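Local atomic coordinates of putative streptothricin acetyltransferase (Bacillus anthracis, PDB entry 3PP9), a protein that binds acetyl coenzyme A and probably transfers its acetyl group to an amine of the antibiotic streptothricin, as a GNAT-family acetyltransferase. Residues I22-L34 with Y45-L58. Numbering follows the deposited sequence.
Sequences IDDSFIVNARLML and YTVEDVPSYEKSYL. With ACO (acetyl coenzyme *a), chain D.
Val28 packs side by side with Tyr53, over one face of its ring. Val28 CB stands 3.7 Å from the centroid of the Tyr53 ring, a CH-pi contact. Both methyls straddle the outer half of the ring, with Val28 CG1 3.4 Å from Tyr53 CE2. Tyr53 holds CG between its backbone N and carbonyl carbon (chi1 62°), which folds the ring back across the neighbouring strand. Asn144 hydrogen-bonds the hydroxyl and fixes the far end of the ring.

Lys55 and Phe26 run side by side, pointing the same way. Lys55 CG sits over one ring face, 4.0 Å from the centroid of the Phe26 ring. On the other face of the hairpin, Leu32 crosses Tyr45. Leu32 CD2 rests over one face, 3.9 Å from the centroid of the Tyr45 ring. The Tyr45 hydroxyl bonds Lys150 and Glu153 of helix 146-154. Arg31 and Glu48 also lie alongside each other, but their ion pair is long and their planar groups are turned 49° apart.

Paired backbone bonds join Phe26 with Lys55, Val28 with Tyr53, Arg31 with Glu48 and Met33 with Thr46. A beta bulge shifts the register by two between Val28 and Ala30. There Val50 N reaches Asn29 O at 3.2 Å, from above the carbonyl plane, and Val50 CG2 packs against the Ala30 backbone.

At the open end of the hairpin, Leu58 N donates to Asp24 OD2 (3.2 Å) from above the carboxylate plane. One ring face of Tyr57 packs on acetyl coenzyme A, with Tyr57 CE1 3.4 Å from C2P, and its hydroxyl bonds the Glu104 carbonyl. The two segments form a bulged, antiparallel beta hairpin whose open end lines the acetyl coenzyme A pocket of this GNAT-family protein.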
ATOM      1  N   ILE A  22      21.468  -3.861 -16.535  1.00 32.33           N
ATOM      2  CA  ILE A  22      21.184  -2.447 -16.467  1.00 30.30           C
ATOM      3  C   ILE A  22      21.543  -2.017 -15.064  1.00 28.28           C
ATOM      4  O   ILE A  22      21.138  -2.662 -14.108  1.00 28.69           O
ATOM      5  CB  ILE A  22      19.723  -2.201 -16.807  1.00 30.08           C
ATOM      6  CG1 ILE A  22      19.533  -2.435 -18.313  1.00 31.19           C
ATOM      7  CG2 ILE A  22      19.311  -0.790 -16.427  1.00 29.49           C
ATOM      8  CD1 ILE A  22      18.141  -2.373 -18.775  1.00 32.05           C
ATOM      9  N   ASP A  23      22.325  -0.944 -14.952  1.00 25.31           N
ATOM     10  CA  ASP A  23      22.752  -0.442 -13.650  1.00 23.02           C
ATOM     11  C   ASP A  23      21.627   0.407 -13.055  1.00 20.60           C
ATOM     12  O   ASP A  23      21.420   1.529 -13.507  1.00 18.11           O
ATOM     13  CB  ASP A  23      24.022   0.388 -13.824  1.00 22.91           C
ATOM     14  CG  ASP A  23      24.616   0.857 -12.498  1.00 24.94           C
ATOM     15  OD1 ASP A  23      23.959   0.722 -11.446  1.00 25.09           O
ATOM     16  OD2 ASP A  23      25.763   1.341 -12.512  1.00 26.48           O
ATOM     17  N   ASP A  24      20.904  -0.132 -12.072  1.00 20.03           N
ATOM     18  CA  ASP A  24      19.818   0.614 -11.422  1.00 21.08           C
ATOM     19  C   ASP A  24      20.265   1.187 -10.091  1.00 20.76           C
ATOM     20  O   ASP A  24      19.429   1.629  -9.298  1.00 20.03           O
ATOM     21  CB  ASP A  24      18.508  -0.200 -11.219  1.00 22.15           C
ATOM     22  CG  ASP A  24      18.612  -1.279 -10.133  1.00 27.21           C
ATOM     23  OD1 ASP A  24      19.713  -1.538  -9.625  1.00 29.01           O
ATOM     24  OD2 ASP A  24      17.556  -1.876  -9.777  1.00 29.93           O
ATOM     25  N   SER A  25      21.569   1.195  -9.831  1.00 20.95           N
ATOM     26  CA  SER A  25      22.052   1.758  -8.583  1.00 20.53           C
ATOM     27  C   SER A  25      22.021   3.273  -8.643  1.00 19.91           C
ATOM     28  O   SER A  25      22.056   3.884  -9.717  1.00 19.56           O
ATOM     29  CB  SER A  25      23.472   1.271  -8.243  1.00 21.66           C
ATOM     30  OG  SER A  25      24.461   1.777  -9.132  1.00 23.60           O
ATOM     31  N   PHE A  26      21.968   3.879  -7.460  1.00 19.50           N
ATOM     32  CA  PHE A  26      21.961   5.324  -7.342  1.00 18.27           C
ATOM     33  C   PHE A  26      22.615   5.729  -6.047  1.00 18.81           C
ATOM     34  O   PHE A  26      22.832   4.913  -5.153  1.00 16.69           O
ATOM     35  CB  PHE A  26      20.551   5.900  -7.451  1.00 18.63           C
ATOM     36  CG  PHE A  26      19.598   5.393  -6.422  1.00 17.89           C
ATOM     37  CD1 PHE A  26      18.903   4.210  -6.639  1.00 19.97           C
ATOM     38  CD2 PHE A  26      19.351   6.110  -5.263  1.00 19.59           C
ATOM     39  CE1 PHE A  26      17.997   3.728  -5.712  1.00 19.89           C
ATOM     40  CE2 PHE A  26      18.445   5.633  -4.328  1.00 18.79           C
ATOM     41  CZ  PHE A  26      17.782   4.439  -4.547  1.00 20.37           C
ATOM     42  N   ILE A  27      22.998   6.998  -5.970  0.50 18.69           N
ATOM     43  CA  ILE A  27      23.658   7.539  -4.791  0.50 19.29           C
ATOM     44  C   ILE A  27      22.670   8.289  -3.918  0.50 18.22           C
ATOM     45  O   ILE A  27      22.021   9.226  -4.380  0.50 19.66           O
ATOM     46  CB  ILE A  27      24.736   8.551  -5.190  0.50 20.07           C
ATOM     47  CG1 ILE A  27      25.741   7.931  -6.156  0.50 21.86           C
ATOM     48  CG2 ILE A  27      25.426   9.112  -3.937  0.50 20.89           C
ATOM     49  CD1 ILE A  27      26.737   8.951  -6.695  0.50 23.83           C
ATOM     50  N   VAL A  28      22.589   7.880  -2.651  1.00 16.80           N
ATOM     51  CA  VAL A  28      21.740   8.493  -1.659  1.00 15.45           C
ATOM     52  C   VAL A  28      22.638   9.594  -1.099  1.00 16.01           C
ATOM     53  O   VAL A  28      23.714   9.298  -0.584  1.00 15.87           O
ATOM     54  CB  VAL A  28      21.363   7.539  -0.529  1.00 15.03           C
ATOM     55  CG1 VAL A  28      20.713   8.326   0.645  1.00 15.83           C
ATOM     56  CG2 VAL A  28      20.396   6.481  -1.064  1.00 16.49           C
ATOM     57  N   ASN A  29      22.230  10.860  -1.219  1.00 15.36           N
ATOM     58  CA  ASN A  29      23.022  11.968  -0.681  1.00 16.99           C
ATOM     59  C   ASN A  29      22.226  12.899   0.205  1.00 16.66           C
ATOM     60  O   ASN A  29      22.781  13.844   0.781  1.00 17.73           O
ATOM     61  CB  ASN A  29      23.672  12.773  -1.810  1.00 17.49           C
ATOM     62  CG  ASN A  29      22.677  13.294  -2.820  1.00 19.82           C
ATOM     63  OD1 ASN A  29      21.458  13.179  -2.657  1.00 26.02           O
ATOM     64  ND2 ASN A  29      23.200  13.834  -3.923  1.00 24.22           N
ATOM     65  N   ALA A  30      20.922  12.621   0.325  1.00 15.97           N
ATOM     66  CA  ALA A  30      20.029  13.442   1.105  1.00 16.60           C
ATOM     67  C   ALA A  30      18.739  12.697   1.318  1.00 17.54           C
ATOM     68  O   ALA A  30      18.551  11.605   0.790  1.00 18.31           O
ATOM     69  CB  ALA A  30      19.743  14.730   0.341  1.00 17.84           C
ATOM     70  N   ARG A  31      17.857  13.291   2.105  1.00 17.70           N
ATOM     71  CA  ARG A  31      16.561  12.684   2.354  1.00 18.20           C
ATOM     72  C   ARG A  31      15.514  13.749   2.521  1.00 18.87           C
ATOM     73  O   ARG A  31      15.815  14.886   2.909  1.00 19.01           O
ATOM     74  CB  ARG A  31      16.565  11.791   3.601  1.00 19.54           C
ATOM     75  CG  ARG A  31      16.869  12.492   4.928  1.00 22.45           C
ATOM     76  CD  ARG A  31      16.706  11.545   6.104  1.00 24.93           C
ATOM     77  NE  ARG A  31      17.043  12.186   7.377  1.00 28.69           N
ATOM     78  CZ  ARG A  31      16.787  11.678   8.587  1.00 32.04           C
ATOM     79  NH1 ARG A  31      16.137  10.524   8.736  1.00 34.17           N
ATOM     80  NH2 ARG A  31      17.151  12.353   9.670  1.00 34.94           N
ATOM     81  N   LEU A  32      14.284  13.405   2.145  0.50 17.28           N
ATOM     82  CA  LEU A  32      13.154  14.310   2.316  0.50 17.78           C
ATOM     83  C   LEU A  32      12.664  14.281   3.752  0.50 18.65           C
ATOM     84  O   LEU A  32      12.624  13.231   4.404  0.50 18.12           O
ATOM     85  CB  LEU A  32      11.988  14.013   1.364  0.50 17.47           C
ATOM     86  CG  LEU A  32      11.955  14.652  -0.037  0.50 17.15           C
ATOM     87  CD1 LEU A  32      13.121  14.345  -0.921  0.50 14.62           C
ATOM     88  CD2 LEU A  32      10.667  14.270  -0.753  0.50 15.89           C
HETATM   89  N   MSE A  33      12.316  15.466   4.234  0.50 19.32           N
HETATM   90  CA  MSE A  33      11.807  15.657   5.581  0.50 20.76           C
HETATM   91  C   MSE A  33      10.382  16.096   5.340  0.50 20.54           C
HETATM   92  O   MSE A  33      10.171  17.129   4.724  0.50 20.87           O
HETATM   93  CB  MSE A  33      12.559  16.786   6.278  0.50 21.95           C
HETATM   94  CG  MSE A  33      14.062  16.637   6.251  0.50 23.14           C
HETATM   95 SE   MSE A  33      14.644  15.033   7.155  0.50 27.61          SE
HETATM   96  CE  MSE A  33      14.076  15.435   8.978  0.50 27.98           C
ATOM     97  N   LEU A  34       9.401  15.313   5.775  1.00 21.51           N
ATOM     98  CA  LEU A  34       8.009  15.677   5.523  1.00 20.59           C
ATOM     99  C   LEU A  34       7.276  16.487   6.572  1.00 21.43           C
ATOM    100  O   LEU A  34       7.573  16.421   7.770  1.00 21.49           O
ATOM    101  CB  LEU A  34       7.232  14.370   5.292  1.00 20.07           C
ATOM    102  CG  LEU A  34       7.758  13.481   4.166  1.00 23.05           C
ATOM    103  CD1 LEU A  34       7.037  12.162   4.175  1.00 27.51           C
ATOM    104  CD2 LEU A  34       7.633  14.147   2.819  1.00 24.43           C
ATOM    105  N   TYR A  45       7.815  19.281   1.977  1.00 26.02           N
ATOM    106  CA  TYR A  45       9.043  18.680   2.399  1.00 25.34           C
ATOM    107  C   TYR A  45      10.190  19.649   2.267  1.00 25.85           C
ATOM    108  O   TYR A  45      10.090  20.683   1.595  1.00 26.22           O
ATOM    109  CB  TYR A  45       9.373  17.439   1.545  1.00 25.03           C
ATOM    110  CG  TYR A  45       9.759  17.756   0.114  1.00 25.07           C
ATOM    111  CD1 TYR A  45      11.061  18.161  -0.202  1.00 26.74           C
ATOM    112  CD2 TYR A  45       8.841  17.651  -0.915  1.00 27.56           C
ATOM    113  CE1 TYR A  45      11.427  18.462  -1.490  1.00 27.92           C
ATOM    114  CE2 TYR A  45       9.194  17.945  -2.208  1.00 29.15           C
ATOM    115  CZ  TYR A  45      10.504  18.352  -2.493  1.00 29.03           C
ATOM    116  OH  TYR A  45      10.894  18.664  -3.773  1.00 32.93           O
ATOM    117  N   THR A  46      11.260  19.303   2.962  1.00 25.55           N
ATOM    118  CA  THR A  46      12.519  20.031   2.891  1.00 26.22           C
ATOM    119  C   THR A  46      13.525  18.909   2.674  1.00 25.44           C
ATOM    120  O   THR A  46      13.247  17.742   2.974  1.00 25.27           O
ATOM    121  CB  THR A  46      12.867  20.866   4.134  1.00 27.93           C
ATOM    122  OG1 THR A  46      13.002  20.029   5.295  1.00 28.72           O
ATOM    123  CG2 THR A  46      11.810  21.947   4.371  1.00 29.79           C
ATOM    124  N   VAL A  47      14.676  19.258   2.119  1.00 23.73           N
ATOM    125  CA  VAL A  47      15.721  18.285   1.841  1.00 23.59           C
ATOM    126  C   VAL A  47      16.839  18.430   2.861  1.00 23.31           C
ATOM    127  O   VAL A  47      17.252  19.550   3.164  1.00 25.78           O
ATOM    128  CB  VAL A  47      16.266  18.508   0.424  1.00 22.62           C
ATOM    129  CG1 VAL A  47      17.475  17.615   0.179  1.00 24.31           C
ATOM    130  CG2 VAL A  47      15.176  18.258  -0.615  1.00 23.40           C
ATOM    131  N   GLU A  48      17.306  17.313   3.411  1.00 22.24           N
ATOM    132  CA  GLU A  48      18.394  17.312   4.392  1.00 22.76           C
ATOM    133  C   GLU A  48      19.511  16.407   3.891  1.00 20.89           C
ATOM    134  O   GLU A  48      19.265  15.267   3.509  1.00 20.27           O
ATOM    135  CB  GLU A  48      17.924  16.802   5.756  1.00 24.33           C
ATOM    136  CG  GLU A  48      18.995  16.855   6.845  1.00 30.46           C
ATOM    137  CD  GLU A  48      18.528  16.356   8.212  1.00 35.98           C
ATOM    138  OE1 GLU A  48      19.363  16.300   9.139  1.00 42.44           O
ATOM    139  OE2 GLU A  48      17.343  16.021   8.368  1.00 41.60           O
ATOM    140  N   ASP A  49      20.748  16.895   3.892  1.00 19.41           N
ATOM    141  CA  ASP A  49      21.860  16.063   3.450  1.00 19.32           C
ATOM    142  C   ASP A  49      22.082  14.936   4.450  1.00 20.25           C
ATOM    143  O   ASP A  49      21.830  15.101   5.648  1.00 21.87           O
ATOM    144  CB  ASP A  49      23.161  16.879   3.384  1.00 18.99           C
ATOM    145  CG  ASP A  49      23.205  17.899   2.235  1.00 19.16           C
ATOM    146  OD1 ASP A  49      22.371  17.861   1.322  1.00 19.41           O
ATOM    147  OD2 ASP A  49      24.125  18.754   2.256  1.00 23.81           O
ATOM    148  N   VAL A  50      22.560  13.795   3.955  1.00 20.53           N
ATOM    149  CA  VAL A  50      22.907  12.640   4.793  1.00 21.24           C
ATOM    150  C   VAL A  50      24.226  12.081   4.252  1.00 21.26           C
ATOM    151  O   VAL A  50      24.552  12.312   3.088  1.00 20.53           O
ATOM    152  CB  VAL A  50      21.848  11.531   4.750  1.00 20.60           C
ATOM    153  CG1 VAL A  50      20.519  12.048   5.290  1.00 23.54           C
ATOM    154  CG2 VAL A  50      21.722  10.956   3.333  1.00 21.62           C
ATOM    155  N   PRO A  51      25.032  11.397   5.099  1.00 21.46           N
ATOM    156  CA  PRO A  51      26.277  10.817   4.595  1.00 21.58           C
ATOM    157  C   PRO A  51      25.946   9.944   3.387  1.00 20.74           C
ATOM    158  O   PRO A  51      25.034   9.112   3.440  1.00 21.66           O
ATOM    159  CB  PRO A  51      26.799  10.013   5.785  1.00 22.60           C
ATOM    160  CG  PRO A  51      26.198  10.693   6.964  1.00 22.62           C
ATOM    161  CD  PRO A  51      24.855  11.140   6.539  1.00 22.98           C
ATOM    162  N   SER A  52      26.681  10.128   2.294  1.00 20.48           N
ATOM    163  CA  SER A  52      26.342   9.437   1.069  1.00 19.03           C
ATOM    164  C   SER A  52      26.693   7.967   0.996  1.00 20.34           C
ATOM    165  O   SER A  52      27.642   7.490   1.648  1.00 21.25           O
ATOM    166  CB  SER A  52      26.971  10.165  -0.125  1.00 19.19           C
ATOM    167  OG  SER A  52      26.601  11.541  -0.156  1.00 23.19           O
ATOM    168  N   TYR A  53      25.901   7.251   0.210  1.00 19.41           N
ATOM    169  CA  TYR A  53      26.099   5.846  -0.028  1.00 21.07           C
ATOM    170  C   TYR A  53      25.390   5.451  -1.308  1.00 21.77           C
ATOM    171  O   TYR A  53      24.530   6.181  -1.804  1.00 20.32           O
ATOM    172  CB  TYR A  53      25.606   4.997   1.151  1.00 21.79           C
ATOM    173  CG  TYR A  53      24.133   5.078   1.495  1.00 20.04           C
ATOM    174  CD1 TYR A  53      23.214   4.128   1.034  1.00 22.48           C
ATOM    175  CD2 TYR A  53      23.650   6.088   2.307  1.00 19.09           C
ATOM    176  CE1 TYR A  53      21.889   4.202   1.386  1.00 22.91           C
ATOM    177  CE2 TYR A  53      22.333   6.164   2.667  1.00 21.97           C
ATOM    178  CZ  TYR A  53      21.447   5.228   2.196  1.00 23.17           C
ATOM    179  OH  TYR A  53      20.131   5.356   2.566  1.00 27.79           O
ATOM    180  N   GLU A  54      25.773   4.307  -1.857  0.70 23.26           N
ATOM    181  CA  GLU A  54      25.155   3.781  -3.067  0.70 24.16           C
ATOM    182  C   GLU A  54      24.290   2.589  -2.742  0.70 24.25           C
ATOM    183  O   GLU A  54      24.609   1.790  -1.854  0.70 25.70           O
ATOM    184  CB  GLU A  54      26.186   3.362  -4.126  0.70 25.73           C
ATOM    185  CG  GLU A  54      26.772   4.500  -4.894  0.70 29.86           C
ATOM    186  CD  GLU A  54      27.693   4.058  -6.015  0.70 34.62           C
ATOM    187  OE1 GLU A  54      27.765   4.784  -7.022  0.70 37.57           O
ATOM    188  OE2 GLU A  54      28.309   2.974  -5.911  0.70 39.97           O
ATOM    189  N   LYS A  55      23.170   2.491  -3.442  1.00 23.14           N
ATOM    190  CA  LYS A  55      22.269   1.365  -3.260  1.00 24.21           C
ATOM    191  C   LYS A  55      21.598   1.054  -4.572  1.00 25.09           C
ATOM    192  O   LYS A  55      21.527   1.892  -5.456  1.00 22.77           O
ATOM    193  CB  LYS A  55      21.207   1.621  -2.192  1.00 23.56           C
ATOM    194  CG  LYS A  55      20.313   2.833  -2.446  1.00 24.60           C
ATOM    195  CD  LYS A  55      19.101   2.853  -1.514  1.00 26.29           C
ATOM    196  CE  LYS A  55      18.122   1.712  -1.854  1.00 27.98           C
ATOM    197  NZ  LYS A  55      16.812   1.768  -1.142  1.00 30.17           N
ATOM    198  N   SER A  56      21.114  -0.176  -4.691  0.50 26.41           N
ATOM    199  CA  SER A  56      20.412  -0.616  -5.885  0.50 27.28           C
ATOM    200  C   SER A  56      18.933  -0.514  -5.567  0.50 26.48           C
ATOM    201  O   SER A  56      18.521  -0.770  -4.437  0.50 27.17           O
ATOM    202  CB  SER A  56      20.780  -2.059  -6.217  0.50 27.77           C
ATOM    203  OG  SER A  56      22.176  -2.210  -6.409  0.50 30.97           O
ATOM    204  N   TYR A  57      18.125  -0.126  -6.546  1.00 26.58           N
ATOM    205  CA  TYR A  57      16.705  -0.019  -6.317  1.00 26.15           C
ATOM    206  C   TYR A  57      16.130  -1.407  -5.988  1.00 28.83           C
ATOM    207  O   TYR A  57      15.357  -1.563  -5.040  1.00 28.81           O
ATOM    208  CB  TYR A  57      16.004   0.585  -7.523  1.00 26.45           C
ATOM    209  CG  TYR A  57      14.525   0.563  -7.323  1.00 25.27           C
ATOM    210  CD1 TYR A  57      13.946   1.323  -6.331  1.00 26.41           C
ATOM    211  CD2 TYR A  57      13.696  -0.192  -8.137  1.00 24.58           C
ATOM    212  CE1 TYR A  57      12.585   1.312  -6.132  1.00 27.40           C
ATOM    213  CE2 TYR A  57      12.339  -0.207  -7.942  1.00 25.89           C
ATOM    214  CZ  TYR A  57      11.786   0.553  -6.942  1.00 26.76           C
ATOM    215  OH  TYR A  57      10.433   0.559  -6.730  1.00 28.97           O
ATOM    216  N   LEU A  58      16.520  -2.385  -6.803  1.00 31.33           N
ATOM    217  CA  LEU A  58      16.126  -3.781  -6.647  1.00 33.66           C
ATOM    218  C   LEU A  58      17.320  -4.571  -6.124  1.00 34.71           C
ATOM    219  O   LEU A  58      17.645  -4.530  -4.943  1.00 36.33           O
ATOM    220  CB  LEU A  58      15.710  -4.377  -7.987  1.00 34.03           C
ATOM    221  CG  LEU A  58      14.530  -3.758  -8.723  1.00 35.09           C
ATOM    222  CD1 LEU A  58      14.313  -4.521 -10.017  1.00 35.99           C
ATOM    223  CD2 LEU A  58      13.276  -3.778  -7.866  1.00 37.06           C
TER
HETATM  224  N1A ACO D 185      17.917  15.471  -9.408  1.00 29.02           N
HETATM  225  C2A ACO D 185      17.101  16.476  -9.777  1.00 28.70           C
HETATM  226  N3A ACO D 185      16.324  16.426 -10.870  1.00 30.20           N
HETATM  227  C4A ACO D 185      16.340  15.322 -11.660  1.00 29.28           C
HETATM  228  C5A ACO D 185      17.223  14.203 -11.321  1.00 27.75           C
HETATM  229  C6A ACO D 185      18.047  14.334 -10.123  1.00 26.25           C
HETATM  230  N6A ACO D 185      18.870  13.324  -9.778  1.00 27.51           N
HETATM  231  N7A ACO D 185      17.061  13.261 -12.257  1.00 28.73           N
HETATM  232  C8A ACO D 185      16.149  13.733 -13.137  1.00 29.44           C
HETATM  233  N9A ACO D 185      15.717  14.954 -12.773  1.00 30.82           N
HETATM  234  C1B ACO D 185      14.776  15.824 -13.498  1.00 32.60           C
HETATM  235  C2B ACO D 185      15.502  16.323 -14.749  1.00 32.87           C
HETATM  236  O2B ACO D 185      16.325  17.481 -14.553  1.00 34.62           O
HETATM  237  C3B ACO D 185      14.374  16.577 -15.713  1.00 33.63           C
HETATM  238  O3B ACO D 185      13.864  17.884 -15.491  1.00 39.84           O
HETATM  239  P3B ACO D 185      13.432  18.868 -16.686  1.00 45.17           P
HETATM  240  O7A ACO D 185      12.295  18.146 -17.380  1.00 46.89           O
HETATM  241  O8A ACO D 185      14.692  18.991 -17.504  1.00 46.64           O
HETATM  242  O9A ACO D 185      13.023  20.112 -15.924  1.00 46.64           O
HETATM  243  C4B ACO D 185      13.331  15.549 -15.322  1.00 29.78           C
HETATM  244  O4B ACO D 185      13.609  15.158 -13.968  1.00 29.58           O
HETATM  245  C5B ACO D 185      13.369  14.342 -16.251  1.00 26.71           C
HETATM  246  O5B ACO D 185      14.595  13.642 -16.031  1.00 19.05           O
HETATM  247  P1A ACO D 185      15.071  12.482 -17.030  1.00 17.15           P
HETATM  248  O1A ACO D 185      16.411  12.852 -17.622  1.00 18.24           O
HETATM  249  O2A ACO D 185      13.917  12.187 -17.943  1.00 18.36           O
HETATM  250  O3A ACO D 185      15.257  11.280 -15.964  1.00 16.50           O
HETATM  251  P2A ACO D 185      16.192   9.996 -16.122  1.00 16.49           P
HETATM  252  O4A ACO D 185      17.474  10.360 -15.431  1.00 15.80           O
HETATM  253  O5A ACO D 185      16.241   9.478 -17.533  1.00 16.83           O
HETATM  254  O6A ACO D 185      15.393   8.875 -15.276  1.00 15.39           O
HETATM  255  CBP ACO D 185      15.146   7.839 -13.121  1.00 13.83           C
HETATM  256  CCP ACO D 185      14.964   9.107 -13.944  1.00 16.22           C
HETATM  257  CDP ACO D 185      14.556   8.065 -11.736  1.00 16.43           C
HETATM  258  CEP ACO D 185      14.432   6.679 -13.812  1.00 15.99           C
HETATM  259  CAP ACO D 185      16.638   7.501 -13.005  1.00 14.88           C
HETATM  260  OAP ACO D 185      17.286   8.484 -12.153  1.00 18.77           O
HETATM  261  C9P ACO D 185      16.917   6.154 -12.404  1.00 14.07           C
HETATM  262  O9P ACO D 185      16.838   5.144 -13.059  1.00 13.62           O
HETATM  263  N8P ACO D 185      17.272   6.085 -11.114  1.00 15.01           N
HETATM  264  C7P ACO D 185      17.624   4.828 -10.447  1.00 17.19           C
HETATM  265  C6P ACO D 185      16.460   3.891 -10.266  1.00 15.87           C
HETATM  266  C5P ACO D 185      15.384   4.592  -9.486  1.00 17.41           C
HETATM  267  O5P ACO D 185      15.647   5.295  -8.527  1.00 17.15           O
HETATM  268  N4P ACO D 185      14.147   4.412  -9.891  1.00 16.28           N
HETATM  269  C3P ACO D 185      12.989   5.005  -9.247  1.00 17.01           C
HETATM  270  C2P ACO D 185      12.671   4.134  -8.032  1.00 19.97           C
HETATM  271  S1P ACO D 185      11.000   4.369  -7.463  1.00 20.00           S
HETATM  272  C   ACO D 185      10.105   3.454  -8.565  1.00 20.28           C
HETATM  273  O   ACO D 185      10.657   2.877  -9.477  1.00 19.33           O
HETATM  274  CH3 ACO D 185       8.626   3.383  -8.404  1.00 19.76           C